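Local coordinates for protein oxaloacetate acetyl hydrolase (Cryphonectria parasitica, PDB 3LYE) that belongs to the phosphoenolpyruvate phosphomutase family of TIM-barrel proteins, assembles from four chains and binds calcium ions, at residues 69-74 against 105-110. Sequence-based numbering, arbitrary orientation.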
# COMPACT_ATOMS: atom_id res chain seq x y z
N ALA A 69 -2.44 -6.34 -12.26
CA ALA A 69 -2.76 -6.37 -10.84
C ALA A 69 -2.13 -7.66 -10.27
O ALA A 69 -2.25 -8.73 -10.88
CB ALA A 69 -4.24 -6.37 -10.62
N GLN A 70 -1.50 -7.55 -9.11
CA GLN A 70 -0.89 -8.70 -8.44
C GLN A 70 -1.57 -8.89 -7.09
O GLN A 70 -2.62 -8.26 -6.80
CB GLN A 70 0.63 -8.56 -8.35
CG GLN A 70 1.24 -8.34 -9.73
CD GLN A 70 2.73 -8.49 -9.80
OE1 GLN A 70 3.27 -9.22 -10.63
NE2 GLN A 70 3.39 -7.75 -9.01
N LEU A 71 -1.03 -9.75 -6.25
CA LEU A 71 -1.68 -10.01 -4.97
C LEU A 71 -1.98 -8.78 -4.15
O LEU A 71 -3.08 -8.65 -3.63
CB LEU A 71 -0.89 -11.02 -4.13
CG LEU A 71 -1.46 -11.28 -2.73
CD1 LEU A 71 -2.87 -11.79 -2.82
CD2 LEU A 71 -0.56 -12.25 -1.99
N HIS A 72 -1.04 -7.86 -4.02
CA HIS A 72 -1.28 -6.71 -3.21
C HIS A 72 -2.50 -5.93 -3.65
O HIS A 72 -3.32 -5.52 -2.82
CB HIS A 72 -0.04 -5.77 -3.19
CG HIS A 72 -0.32 -4.40 -2.65
ND1 HIS A 72 -0.71 -3.34 -3.46
CD2 HIS A 72 -0.32 -3.92 -1.39
CE1 HIS A 72 -0.91 -2.27 -2.71
NE2 HIS A 72 -0.67 -2.59 -1.45
N ASP A 73 -2.61 -5.68 -4.95
CA ASP A 73 -3.74 -4.92 -5.47
C ASP A 73 -5.08 -5.59 -5.25
O ASP A 73 -6.08 -4.97 -4.90
CB ASP A 73 -3.54 -4.70 -6.97
CG ASP A 73 -2.17 -4.15 -7.29
OD1 ASP A 73 -1.97 -2.97 -7.02
OD2 ASP A 73 -1.34 -4.89 -7.88
N MET A 74 -5.08 -6.88 -5.51
CA MET A 74 -6.30 -7.67 -5.36
C MET A 74 -6.73 -7.81 -3.93
O MET A 74 -7.90 -7.62 -3.61
CB MET A 74 -6.12 -9.02 -6.06
CG MET A 74 -5.91 -8.89 -7.56
SD MET A 74 -7.31 -8.24 -8.49
CE MET A 74 -8.42 -9.65 -8.37
N VAL A 105 -0.06 -19.16 -4.26
CA VAL A 105 -1.47 -19.54 -4.27
C VAL A 105 -1.94 -19.59 -2.81
O VAL A 105 -2.98 -19.09 -2.45
CB VAL A 105 -1.69 -20.87 -4.96
CG1 VAL A 105 -3.13 -21.31 -4.78
CG2 VAL A 105 -1.31 -20.79 -6.43
N ALA A 106 -1.16 -20.29 -1.99
CA ALA A 106 -1.48 -20.41 -0.57
C ALA A 106 -1.52 -19.05 0.12
O ALA A 106 -2.43 -18.77 0.89
CB ALA A 106 -0.46 -21.31 0.11
N ARG A 107 -0.53 -18.21 -0.16
CA ARG A 107 -0.49 -16.87 0.43
C ARG A 107 -1.74 -16.09 0.06
O ARG A 107 -2.32 -15.43 0.88
CB ARG A 107 0.76 -16.15 -0.06
CG ARG A 107 0.92 -14.78 0.57
CD ARG A 107 2.29 -14.22 0.20
NE ARG A 107 2.51 -12.87 0.72
CZ ARG A 107 2.85 -12.60 1.98
NH1 ARG A 107 3.06 -13.58 2.84
NH2 ARG A 107 2.97 -11.34 2.38
N THR A 108 -2.16 -16.19 -1.19
CA THR A 108 -3.33 -15.49 -1.67
C THR A 108 -4.58 -15.96 -0.93
O THR A 108 -5.37 -15.15 -0.45
CB THR A 108 -3.49 -15.70 -3.20
OG1 THR A 108 -2.36 -15.13 -3.90
CG2 THR A 108 -4.76 -15.04 -3.70
N VAL A 109 -4.77 -17.28 -0.83
CA VAL A 109 -5.92 -17.79 -0.14
C VAL A 109 -5.89 -17.35 1.33
O VAL A 109 -6.92 -16.95 1.86
CB VAL A 109 -6.03 -19.34 -0.31
CG1 VAL A 109 -7.16 -19.88 0.58
CG2 VAL A 109 -6.27 -19.68 -1.77
N GLU A 110 -4.73 -17.45 1.97
CA GLU A 110 -4.63 -17.07 3.37
C GLU A 110 -4.99 -15.60 3.54
O GLU A 110 -5.71 -15.25 4.47
CB GLU A 110 -3.21 -17.34 3.81
CG GLU A 110 -2.85 -16.88 5.19
CD GLU A 110 -1.40 -17.19 5.48
OE1 GLU A 110 -0.56 -17.08 4.53
OE2 GLU A 110 -1.10 -17.53 6.63
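Two neighbouring helices on the outside of the barrel, 71-82 and 102-114, meet where Leu71 at the start of the first reaches over to Arg107 and Thr108 of the second. The case illustrates how one branched side chain can serve two partners. CG of Leu71 stands anti to the backbone N (chi1 176°), which sends both methyls across the gap. CD1 meets the threonine alone: CD1 of Leu71 lies 3.5 Å from OG1 of Thr108 and also touches its methyl CG2, with the two side chains running past each other in opposite directions. CD2 of Leu71 is shared, lying as near to OG1 of Thr108 as to the aliphatic stem of Arg107, whose CG is 3.9 Å away; the stem, extended from CG to NE, crosses the leucine at about a right angle.

In the TIM-barrel family to which this chain belongs, helices packed around a parallel barrel alternate with its strands, and strand 91-94 comes between these two in sequence. The helices approach closely here, with CA of Leu71 6.6 Å from CA of Thr108. No hydrogen bond joins the segments, and the methyl contacts make the fit one of van der Waals packing. Although a methyl lies against it, the buried hydroxyl of Thr108 is satisfied elsewhere, by hydrogen bonds to the carbonyls of Met104 and Gly98. On the leucine's own side, Gln70 at the N-cap gives its backbone N-H to OD2 of Asp73 (2.9 Å, nearly straight at 179°), tying the helix's first turn back on itself. Gln70 of a second subunit packs on Leu71, and Ile68 of that subunit on Arg107.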